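Local structure of ER-derived vesicles protein ERV41 (Saccharomyces cerevisiae, 3ZLC) at residues 22-27 and 132-137; 35-40 and 53-58; 60-65 and 178-183. The protein is required for efficient transport of a subset of secretory proteins to the Golgi in COPII-coated vesicles and facilitates retrograde transport to the endoplasmic reticulum. All blocks are in the same frame, centred on the assembly; numbering follows the deposited sequence.

Contact 1 of 3, residues 22-27 and 132-137; sequences INMDIY and LQITAK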
loop_
_atom_site.group_PDB
_atom_site.type_symbol
_atom_site.label_atom_id
_atom_site.label_comp_id
_atom_site.label_asym_id
_atom_site.label_seq_id
_atom_site.Cartn_x
_atom_site.Cartn_y
_atom_site.Cartn_z
ATOM N N ILE A 22 8.967 5.428 -1.267
ATOM C CA ILE A 22 7.802 4.694 -0.782
ATOM C C ILE A 22 8.062 3.216 -1.001
ATOM O O ILE A 22 8.308 2.779 -2.137
ATOM C CB ILE A 22 6.504 5.114 -1.502
ATOM C CG1 ILE A 22 6.218 6.596 -1.243
ATOM C CG2 ILE A 22 5.336 4.276 -1.007
ATOM C CD1 ILE A 22 4.900 7.111 -1.872
ATOM N N ASN A 23 8.030 2.441 0.082
ATOM C CA ASN A 23 8.333 1.015 0.003
ATOM C C ASN A 23 7.032 0.245 0.110
ATOM O O ASN A 23 6.245 0.477 1.028
ATOM C CB ASN A 23 9.269 0.586 1.134
ATOM C CG ASN A 23 10.400 1.561 1.356
ATOM O OD1 ASN A 23 11.251 1.758 0.476
ATOM N ND2 ASN A 23 10.429 2.173 2.541
ATOM N N MET A 24 6.807 -0.687 -0.810
ATOM C CA MET A 24 5.522 -1.370 -0.896
ATOM C C MET A 24 5.692 -2.870 -1.162
ATOM O O MET A 24 6.544 -3.270 -1.946
ATOM C CB MET A 24 4.696 -0.735 -2.018
ATOM C CG MET A 24 3.207 -0.884 -1.852
ATOM S SD MET A 24 2.246 -0.265 -3.251
ATOM C CE MET A 24 3.540 -0.134 -4.492
ATOM N N ASP A 25 4.866 -3.685 -0.526
ATOM C CA ASP A 25 4.839 -5.102 -0.814
ATOM C C ASP A 25 3.393 -5.453 -0.561
ATOM O O ASP A 25 2.928 -5.419 0.579
ATOM C CB ASP A 25 5.774 -5.878 0.118
ATOM C CG ASP A 25 5.868 -7.351 -0.273
ATOM O OD1 ASP A 25 4.805 -8.005 -0.401
ATOM O OD2 ASP A 25 6.987 -7.837 -0.498
ATOM N N ILE A 26 2.650 -5.696 -1.639
ATOM C CA ILE A 26 1.196 -5.871 -1.571
ATOM C C ILE A 26 0.770 -7.065 -2.440
ATOM O O ILE A 26 1.408 -7.327 -3.462
ATOM C CB ILE A 26 0.499 -4.566 -2.058
ATOM C CG1 ILE A 26 0.899 -3.400 -1.144
ATOM C CG2 ILE A 26 -1.024 -4.697 -2.089
ATOM C CD1 ILE A 26 0.277 -2.090 -1.517
ATOM N N TYR A 27 -0.287 -7.780 -2.039
ATOM C CA TYR A 27 -0.883 -8.801 -2.900
ATOM C C TYR A 27 -2.202 -8.187 -3.339
ATOM O O TYR A 27 -2.931 -7.654 -2.510
ATOM C CB TYR A 27 -1.188 -10.097 -2.134
ATOM C CG TYR A 27 0.001 -10.799 -1.495
ATOM C CD1 TYR A 27 1.293 -10.651 -1.998
ATOM C CD2 TYR A 27 -0.177 -11.609 -0.385
ATOM C CE1 TYR A 27 2.378 -11.314 -1.403
ATOM C CE2 TYR A 27 0.888 -12.269 0.215
ATOM C CZ TYR A 27 2.163 -12.115 -0.294
ATOM O OH TYR A 27 3.223 -12.775 0.302
ATOM N N LEU A 132 -0.376 7.484 -4.571
ATOM C CA LEU A 132 -0.008 6.291 -5.335
ATOM C C LEU A 132 -1.290 5.515 -5.624
ATOM O O LEU A 132 -2.057 5.232 -4.699
ATOM C CB LEU A 132 0.915 5.421 -4.493
ATOM C CG LEU A 132 1.275 4.054 -5.057
ATOM C CD1 LEU A 132 2.188 4.223 -6.238
ATOM C CD2 LEU A 132 1.952 3.236 -3.979
ATOM N N GLN A 133 -1.517 5.169 -6.894
ATOM C CA GLN A 133 -2.777 4.570 -7.338
ATOM C C GLN A 133 -2.550 3.207 -7.991
ATOM O O GLN A 133 -1.748 3.079 -8.927
ATOM C CB GLN A 133 -3.478 5.499 -8.358
ATOM C CG GLN A 133 -3.632 6.962 -7.899
ATOM C CD GLN A 133 -4.336 7.828 -8.933
ATOM O OE1 GLN A 133 -4.231 7.579 -10.130
ATOM N NE2 GLN A 133 -5.066 8.839 -8.471
ATOM N N ILE A 134 -3.271 2.195 -7.506
ATOM C CA ILE A 134 -3.323 0.893 -8.173
ATOM C C ILE A 134 -4.737 0.681 -8.742
ATOM O O ILE A 134 -5.682 0.496 -7.973
ATOM C CB ILE A 134 -3.036 -0.235 -7.170
ATOM C CG1 ILE A 134 -1.681 -0.009 -6.480
ATOM C CG2 ILE A 134 -3.088 -1.598 -7.850
ATOM C CD1 ILE A 134 -1.388 -1.021 -5.376
ATOM N N THR A 135 -4.880 0.715 -10.067
ATOM C CA THR A 135 -6.179 0.564 -10.718
ATOM C C THR A 135 -6.110 -0.377 -11.923
ATOM O O THR A 135 -5.043 -0.925 -12.251
ATOM C CB THR A 135 -6.760 1.926 -11.204
ATOM O OG1 THR A 135 -5.946 2.438 -12.263
ATOM C CG2 THR A 135 -6.817 2.943 -10.080
ATOM N N ALA A 136 -7.255 -0.576 -12.577
ATOM C CA ALA A 136 -7.289 -1.384 -13.801
ATOM C C ALA A 136 -6.740 -0.574 -14.967
ATOM O O ALA A 136 -6.908 0.647 -14.993
ATOM C CB ALA A 136 -8.692 -1.826 -14.104
ATOM N N LYS A 137 -6.079 -1.236 -15.920
ATOM C CA LYS A 137 -5.677 -0.570 -17.160
ATOM C C LYS A 137 -6.938 -0.169 -17.900
ATOM O O LYS A 137 -7.892 -0.948 -17.971
ATOM C CB LYS A 137 -4.848 -1.497 -18.051
ATOM C CG LYS A 137 -3.385 -1.625 -17.658
ATOM C CD LYS A 137 -2.711 -2.673 -18.532
ATOM C CE LYS A 137 -1.291 -2.957 -18.066
ATOM N NZ LYS A 137 -0.695 -4.063 -18.886
#
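Leu132 starts the contact: its CD2 methyl meets the sulfur end of Met24, lying 3.6 Å from Met24 SD and 3.8 Å from Met24 CE. Both side chains leave their strands with CG anti to the backbone N (chi1 173° for Leu132, -154° for Met24), which sends them tip to tip across the gap. Gln133, on the other side of its strand, touches Phe235 and Arg46. Ile134 then points inward again, and Ile134 CD1 lies 4.3 Å from both Ile26 CD1 and Met24 SD. Met24 and Ile26 were each modelled in two conformers, so these particular methyl and sulfur positions describe one of them. The contact is entirely apolar and buried, with no hydrogen bond across it. The two strand axes approach to 11.4 Å at an angle of 25°, a spacing and twist like those of aligned sheets in a beta sandwich. Strand 130-136 is flanked in its own sheet by strands 35-41 and 233-240, while strand 19-28 runs between strands 117-126 and 156-163 in the facing sheet, where Phe161 packs against Met24.

Contact 2 of 3, residues 35-40 and 53-58; sequences LQINVR and LQLEEM
Ile37 overlaps the end of Leu53, its CD1 lying 3.6 Å from Leu53 CD1 and its CG2 lying 3.8 Å from that same leucine methyl. This is packing between the two layers of the beta sandwich of this lumenal domain: strand 35-41 belongs to one sheet, and strand 53-57 is an outermost strand of the other. The backbones stay well apart, the nearest CA atoms being those of Ile37 and Leu53 at 9.0 Å, so the side chains alone span the gap. The two side chains cross at about a right angle, and Leu53 CD1 is touched by both branches of the isoleucine. The first torsion of Ile37 (chi1 -60°) sets CG1 anti to the carbonyl carbon, and the extended second torsion carries CD1 out to Leu53. Two residues after Leu53, Leu55 slides past Ile37 in the opposite direction, and the touch is lighter, 4.2 Å between Ile37 CD1 and Leu55 CD1. Leu55 is partly exposed and marks the margin of the interface; it also packs on Cys32, whose disulfide to Cys117 ties the chain just before strand 35-41 to strand 117-126. Ile37 also touches Val119 of the facing sheet and Leu132 of the neighbouring strand, and Leu53 reaches Ile123 and Met24. On the other side of strand 35-41 the chemistry is polar. Gln36 NE2 hydrogen-bonds to Ala136 O, and Asn38, in one of its two modelled conformers, gives ND2 to Gln36 OE1 at 2.9 Å. That bond is fairly straight at the hydrogen (162°) and its acceptor lies in the amide plane of Asn38, yet the nitrogen sits above the Gln36 carbonyl plane, 62° out of it.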
loop_
_atom_site.group_PDB
_atom_site.type_symbol
_atom_site.label_atom_id
_atom_site.label_comp_id
_atom_site.label_asym_id
_atom_site.label_seq_id
_atom_site.Cartn_x
_atom_site.Cartn_y
_atom_site.Cartn_z
ATOM N N LEU A 35 -3.394 -4.627 -14.353
ATOM C CA LEU A 35 -3.150 -3.541 -13.402
ATOM C C LEU A 35 -2.266 -2.438 -13.960
ATOM O O LEU A 35 -1.368 -2.699 -14.775
ATOM C CB LEU A 35 -2.511 -4.091 -12.116
ATOM C CG LEU A 35 -3.378 -5.073 -11.326
ATOM C CD1 LEU A 35 -2.666 -5.563 -10.070
ATOM C CD2 LEU A 35 -4.727 -4.453 -10.987
ATOM N N GLN A 36 -2.521 -1.206 -13.519
ATOM C CA GLN A 36 -1.581 -0.114 -13.740
ATOM C C GLN A 36 -1.341 0.613 -12.416
ATOM O O GLN A 36 -2.241 0.716 -11.565
ATOM C CB GLN A 36 -2.082 0.850 -14.824
ATOM C CG GLN A 36 -3.269 1.717 -14.409
ATOM C CD GLN A 36 -3.557 2.823 -15.414
ATOM O OE1 GLN A 36 -2.647 3.535 -15.848
ATOM N NE2 GLN A 36 -4.825 2.969 -15.790
ATOM N N ILE A 37 -0.122 1.100 -12.227
ATOM C CA ILE A 37 0.230 1.778 -10.979
ATOM C C ILE A 37 0.749 3.165 -11.344
ATOM O O ILE A 37 1.689 3.284 -12.146
ATOM C CB ILE A 37 1.263 0.960 -10.203
ATOM C CG1 ILE A 37 0.677 -0.419 -9.867
ATOM C CG2 ILE A 37 1.718 1.683 -8.920
ATOM C CD1 ILE A 37 1.639 -1.315 -9.200
ATOM N N ASN A 38 0.098 4.203 -10.809
ATOM C CA ASN A 38 0.462 5.588 -11.107
ATOM C C ASN A 38 0.852 6.360 -9.843
ATOM O O ASN A 38 0.356 6.069 -8.751
ATOM C CB ASN A 38 -0.709 6.315 -11.775
ATOM C CG ASN A 38 -0.933 5.882 -13.225
ATOM O OD1 ASN A 38 -0.345 6.445 -14.154
ATOM N ND2 ASN A 38 -1.801 4.889 -13.422
ATOM N N VAL A 39 1.728 7.348 -10.003
ATOM C CA VAL A 39 2.037 8.290 -8.929
ATOM C C VAL A 39 1.674 9.668 -9.459
ATOM O O VAL A 39 1.907 9.985 -10.639
ATOM C CB VAL A 39 3.531 8.264 -8.503
ATOM C CG1 VAL A 39 3.845 9.442 -7.584
ATOM C CG2 VAL A 39 3.858 6.990 -7.779
ATOM N N ARG A 40 1.053 10.492 -8.628
ATOM C CA ARG A 40 0.953 11.891 -9.002
ATOM C C ARG A 40 1.116 12.751 -7.771
ATOM O O ARG A 40 0.905 12.278 -6.651
ATOM C CB ARG A 40 -0.346 12.195 -9.744
ATOM C CG ARG A 40 -1.602 11.833 -9.001
ATOM C CD ARG A 40 -2.713 12.770 -9.432
ATOM N NE ARG A 40 -3.956 12.541 -8.698
ATOM C CZ ARG A 40 -5.102 13.164 -8.954
ATOM N NH1 ARG A 40 -5.171 14.056 -9.934
ATOM N NH2 ARG A 40 -6.180 12.891 -8.231
ATOM N N LEU A 53 8.836 -1.019 -9.816
ATOM C CA LEU A 53 8.166 -2.090 -9.087
ATOM C C LEU A 53 8.240 -3.406 -9.831
ATOM O O LEU A 53 8.326 -3.444 -11.061
ATOM C CB LEU A 53 6.698 -1.749 -8.821
ATOM C CG LEU A 53 6.360 -0.528 -7.977
ATOM C CD1 LEU A 53 4.867 -0.204 -8.084
ATOM C CD2 LEU A 53 6.757 -0.729 -6.506
ATOM N N GLN A 54 8.232 -4.496 -9.079
ATOM C CA GLN A 54 8.087 -5.816 -9.674
ATOM C C GLN A 54 6.627 -6.218 -9.558
ATOM O O GLN A 54 6.012 -6.022 -8.506
ATOM C CB GLN A 54 8.984 -6.827 -8.956
ATOM C CG GLN A 54 10.466 -6.583 -9.208
ATOM C CD GLN A 54 10.775 -6.480 -10.691
ATOM O OE1 GLN A 54 11.221 -5.444 -11.177
ATOM N NE2 GLN A 54 10.519 -7.556 -11.418
ATOM N N LEU A 55 6.069 -6.747 -10.636
ATOM C CA LEU A 55 4.708 -7.279 -10.625
ATOM C C LEU A 55 4.821 -8.756 -10.973
ATOM O O LEU A 55 5.262 -9.112 -12.064
ATOM C CB LEU A 55 3.810 -6.552 -11.633
ATOM C CG LEU A 55 3.120 -5.292 -11.102
ATOM C CD1 LEU A 55 4.136 -4.187 -10.901
ATOM C CD2 LEU A 55 1.997 -4.825 -12.026
ATOM N N GLU A 56 4.476 -9.621 -10.027
ATOM C CA GLU A 56 4.629 -11.052 -10.248
ATOM C C GLU A 56 3.325 -11.778 -10.002
ATOM O O GLU A 56 2.645 -11.521 -8.997
ATOM C CB GLU A 56 5.736 -11.607 -9.347
ATOM C CG GLU A 56 7.131 -11.177 -9.799
ATOM C CD GLU A 56 8.248 -11.745 -8.940
ATOM O OE1 GLU A 56 7.979 -12.631 -8.099
ATOM O OE2 GLU A 56 9.403 -11.293 -9.104
ATOM N N GLU A 57 2.989 -12.691 -10.909
ATOM C CA GLU A 57 1.761 -13.479 -10.785
ATOM C C GLU A 57 1.826 -14.335 -9.531
ATOM O O GLU A 57 2.893 -14.845 -9.178
ATOM C CB GLU A 57 1.571 -14.392 -12.000
ATOM C CG GLU A 57 1.702 -13.703 -13.353
ATOM C CD GLU A 57 0.599 -12.708 -13.615
ATOM O OE1 GLU A 57 -0.425 -12.746 -12.900
ATOM O OE2 GLU A 57 0.756 -11.884 -14.544
ATOM N N MET A 58 0.687 -14.510 -8.867
ATOM C CA MET A 58 0.634 -15.373 -7.685
ATOM C C MET A 58 -0.769 -15.916 -7.511
ATOM O O MET A 58 -1.716 -15.340 -8.054
ATOM C CB MET A 58 1.008 -14.560 -6.452
ATOM C CG MET A 58 -0.059 -13.526 -6.081
ATOM S SD MET A 58 0.364 -12.552 -4.618
ATOM C CE MET A 58 0.411 -13.824 -3.355
#

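Contact 3 of 3, residues 60-65 and 178-183; sequences FFIPYD and AQFNQD
The irregular loop joining strands 53-57 and 67-68 runs past the end of strand 177-179, and Ile62 is the loop residue that meets it, touching Ala178 and Phe180. The two branches of Ile62 divide the work. With chi1 at -60°, CG2 stands anti to the backbone N and lies 4.0 Å from Ala178 CB, while the longer CG1 arm carries CD1 to the phenyl ring of Phe180. There Ile62 CD1 is 3.5 Å from Phe180 CD2 and 3.9 Å from Phe180 CE2, approaching the ring obliquely, with the isoleucine roughly perpendicular to the phenylalanine side chain. Strand 177-179 lies between strands 156-163 and 67-68 in one sheet of the beta sandwich, so the loop is packed against the same sheet to which its flanking strands belong. Val157 of strand 156-163 also touches Ile62, and Pro88 and Asn155 pack on Phe180. Ile62 O accepts a hydrogen bond from Arg92 NH1. After the strand has ended, Asn181 OD1 accepts from the backbone N of Asp183 in an Asx turn, at 2.9 Å and with a bent N-H...O angle of 134°.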
loop_
_atom_site.group_PDB
_atom_site.type_symbol
_atom_site.label_atom_id
_atom_site.label_comp_id
_atom_site.label_asym_id
_atom_site.label_seq_id
_atom_site.Cartn_x
_atom_site.Cartn_y
_atom_site.Cartn_z
ATOM N N PHE A 60 -3.640 -15.640 -5.233
ATOM C CA PHE A 60 -3.970 -14.723 -4.141
ATOM C C PHE A 60 -4.207 -15.478 -2.833
ATOM O O PHE A 60 -4.848 -16.520 -2.812
ATOM C CB PHE A 60 -5.193 -13.851 -4.486
ATOM C CG PHE A 60 -5.499 -12.792 -3.442
ATOM C CD1 PHE A 60 -4.710 -11.650 -3.343
ATOM C CD2 PHE A 60 -6.584 -12.936 -2.573
ATOM C CE1 PHE A 60 -4.977 -10.669 -2.383
ATOM C CE2 PHE A 60 -6.867 -11.948 -1.599
ATOM C CZ PHE A 60 -6.064 -10.816 -1.518
ATOM N N PHE A 61 -3.650 -14.961 -1.745
ATOM C CA PHE A 61 -3.880 -15.550 -0.434
ATOM C C PHE A 61 -3.688 -14.505 0.645
ATOM O O PHE A 61 -3.036 -13.475 0.431
ATOM C CB PHE A 61 -2.967 -16.763 -0.184
ATOM C CG PHE A 61 -1.537 -16.405 0.168
ATOM C CD1 PHE A 61 -0.626 -16.049 -0.825
ATOM C CD2 PHE A 61 -1.101 -16.443 1.496
ATOM C CE1 PHE A 61 0.698 -15.734 -0.498
ATOM C CE2 PHE A 61 0.227 -16.133 1.831
ATOM C CZ PHE A 61 1.120 -15.781 0.835
ATOM N N ILE A 62 -4.276 -14.754 1.804
ATOM C CA ILE A 62 -4.067 -13.850 2.922
ATOM C C ILE A 62 -3.180 -14.572 3.919
ATOM O O ILE A 62 -3.551 -15.638 4.419
ATOM C CB ILE A 62 -5.390 -13.443 3.571
ATOM C CG1 ILE A 62 -6.277 -12.741 2.526
ATOM C CG2 ILE A 62 -5.122 -12.519 4.763
ATOM C CD1 ILE A 62 -7.738 -12.621 2.929
ATOM N N PRO A 63 -1.986 -14.014 4.187
ATOM C CA PRO A 63 -1.036 -14.715 5.059
ATOM C C PRO A 63 -1.500 -14.755 6.513
ATOM O O PRO A 63 -2.399 -14.008 6.889
ATOM C CB PRO A 63 0.238 -13.863 4.957
ATOM C CG PRO A 63 0.064 -13.009 3.726
ATOM C CD PRO A 63 -1.420 -12.758 3.656
ATOM N N TYR A 64 -0.912 -15.638 7.316
ATOM C CA TYR A 64 -1.156 -15.608 8.759
ATOM C C TYR A 64 -0.528 -14.359 9.385
ATOM O O TYR A 64 0.170 -13.617 8.700
ATOM C CB TYR A 64 -0.624 -16.880 9.401
ATOM C CG TYR A 64 -1.446 -18.085 9.037
ATOM C CD1 TYR A 64 -2.792 -18.149 9.383
ATOM C CD2 TYR A 64 -0.892 -19.150 8.336
ATOM C CE1 TYR A 64 -3.564 -19.248 9.052
ATOM C CE2 TYR A 64 -1.664 -20.263 7.998
ATOM C CZ TYR A 64 -2.999 -20.296 8.362
ATOM O OH TYR A 64 -3.791 -21.373 8.037
ATOM N N ASP A 65 -0.795 -14.127 10.676
ATOM C CA ASP A 65 -0.311 -12.933 11.384
ATOM C C ASP A 65 -0.576 -11.638 10.637
ATOM O O ASP A 65 0.265 -10.733 10.613
ATOM C CB ASP A 65 1.176 -13.074 11.699
ATOM C CG ASP A 65 1.496 -14.404 12.295
ATOM O OD1 ASP A 65 0.638 -14.925 13.032
ATOM O OD2 ASP A 65 2.580 -14.948 12.003
ATOM N N ALA A 178 -4.988 -6.608 5.773
ATOM C CA ALA A 178 -5.654 -7.044 4.548
ATOM C C ALA A 178 -7.087 -6.532 4.546
ATOM O O ALA A 178 -7.701 -6.367 5.609
ATOM C CB ALA A 178 -5.631 -8.587 4.444
ATOM N N GLN A 179 -7.610 -6.276 3.354
ATOM C CA GLN A 179 -9.030 -5.999 3.182
ATOM C C GLN A 179 -9.570 -6.904 2.084
ATOM O O GLN A 179 -8.952 -7.063 1.029
ATOM C CB GLN A 179 -9.255 -4.515 2.850
ATOM C CG GLN A 179 -8.973 -3.596 4.046
ATOM C CD GLN A 179 -9.665 -2.238 3.968
ATOM O OE1 GLN A 179 -10.886 -2.144 4.096
ATOM N NE2 GLN A 179 -8.875 -1.175 3.782
ATOM N N PHE A 180 -10.719 -7.515 2.342
ATOM C CA PHE A 180 -11.375 -8.312 1.328
ATOM C C PHE A 180 -12.871 -8.359 1.567
ATOM O O PHE A 180 -13.346 -8.245 2.696
ATOM C CB PHE A 180 -10.806 -9.730 1.282
ATOM C CG PHE A 180 -11.281 -10.600 2.388
ATOM C CD1 PHE A 180 -12.438 -11.355 2.244
ATOM C CD2 PHE A 180 -10.577 -10.672 3.574
ATOM C CE1 PHE A 180 -12.891 -12.157 3.271
ATOM C CE2 PHE A 180 -11.018 -11.484 4.600
ATOM C CZ PHE A 180 -12.179 -12.222 4.454
ATOM N N ASN A 181 -13.606 -8.554 0.486
ATOM C CA ASN A 181 -15.058 -8.633 0.548
ATOM C C ASN A 181 -15.453 -9.396 -0.695
ATOM O O ASN A 181 -15.399 -8.853 -1.801
ATOM C CB ASN A 181 -15.685 -7.227 0.549
ATOM C CG ASN A 181 -17.210 -7.252 0.700
ATOM O OD1 ASN A 181 -17.883 -8.214 0.311
ATOM N ND2 ASN A 181 -17.760 -6.177 1.255
ATOM N N GLN A 182 -15.827 -10.658 -0.521
ATOM C CA GLN A 182 -16.121 -11.513 -1.660
ATOM C C GLN A 182 -17.374 -11.038 -2.395
ATOM O O GLN A 182 -17.573 -11.363 -3.566
ATOM C CB GLN A 182 -16.239 -12.978 -1.212
ATOM C CG GLN A 182 -15.030 -13.472 -0.408
ATOM C CD GLN A 182 -15.037 -14.976 -0.168
ATOM O OE1 GLN A 182 -15.215 -15.440 0.963
ATOM N NE2 GLN A 182 -14.824 -15.745 -1.232
ATOM N N ASP A 183 -18.193 -10.242 -1.711
ATOM C CA ASP A 183 -19.412 -9.695 -2.302
ATOM C C ASP A 183 -19.192 -8.327 -2.969
ATOM O O ASP A 183 -20.005 -7.888 -3.773
ATOM C CB ASP A 183 -20.514 -9.604 -1.239
ATOM C CG ASP A 183 -20.941 -10.970 -0.724
ATOM O OD1 ASP A 183 -20.818 -11.960 -1.478
ATOM O OD2 ASP A 183 -21.397 -11.052 0.439
#

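From the N terminus, strand 19-28 supplies the first half of contact 1, which closes only when strand 130-136 is reached. Contact 2 is nested inside that long loop, joining strands 35-41 and 53-57 after a short excursion. The chain then runs almost directly into residues 60-65, whose partner, 178-183, comes well after contact 1 has closed; contact 3 thus follows contact 2 in series and crosses contact 1. Contacts 1 and 2 both bridge the two sheets, and the adjacent strands 130-136 and 35-41 are also joined by their backbones. Contact 3 stays with the sheet that holds strands 19-28 and 53-57, and Tyr27 links it to contact 1 by packing on Phe60, Phe61 and Pro63.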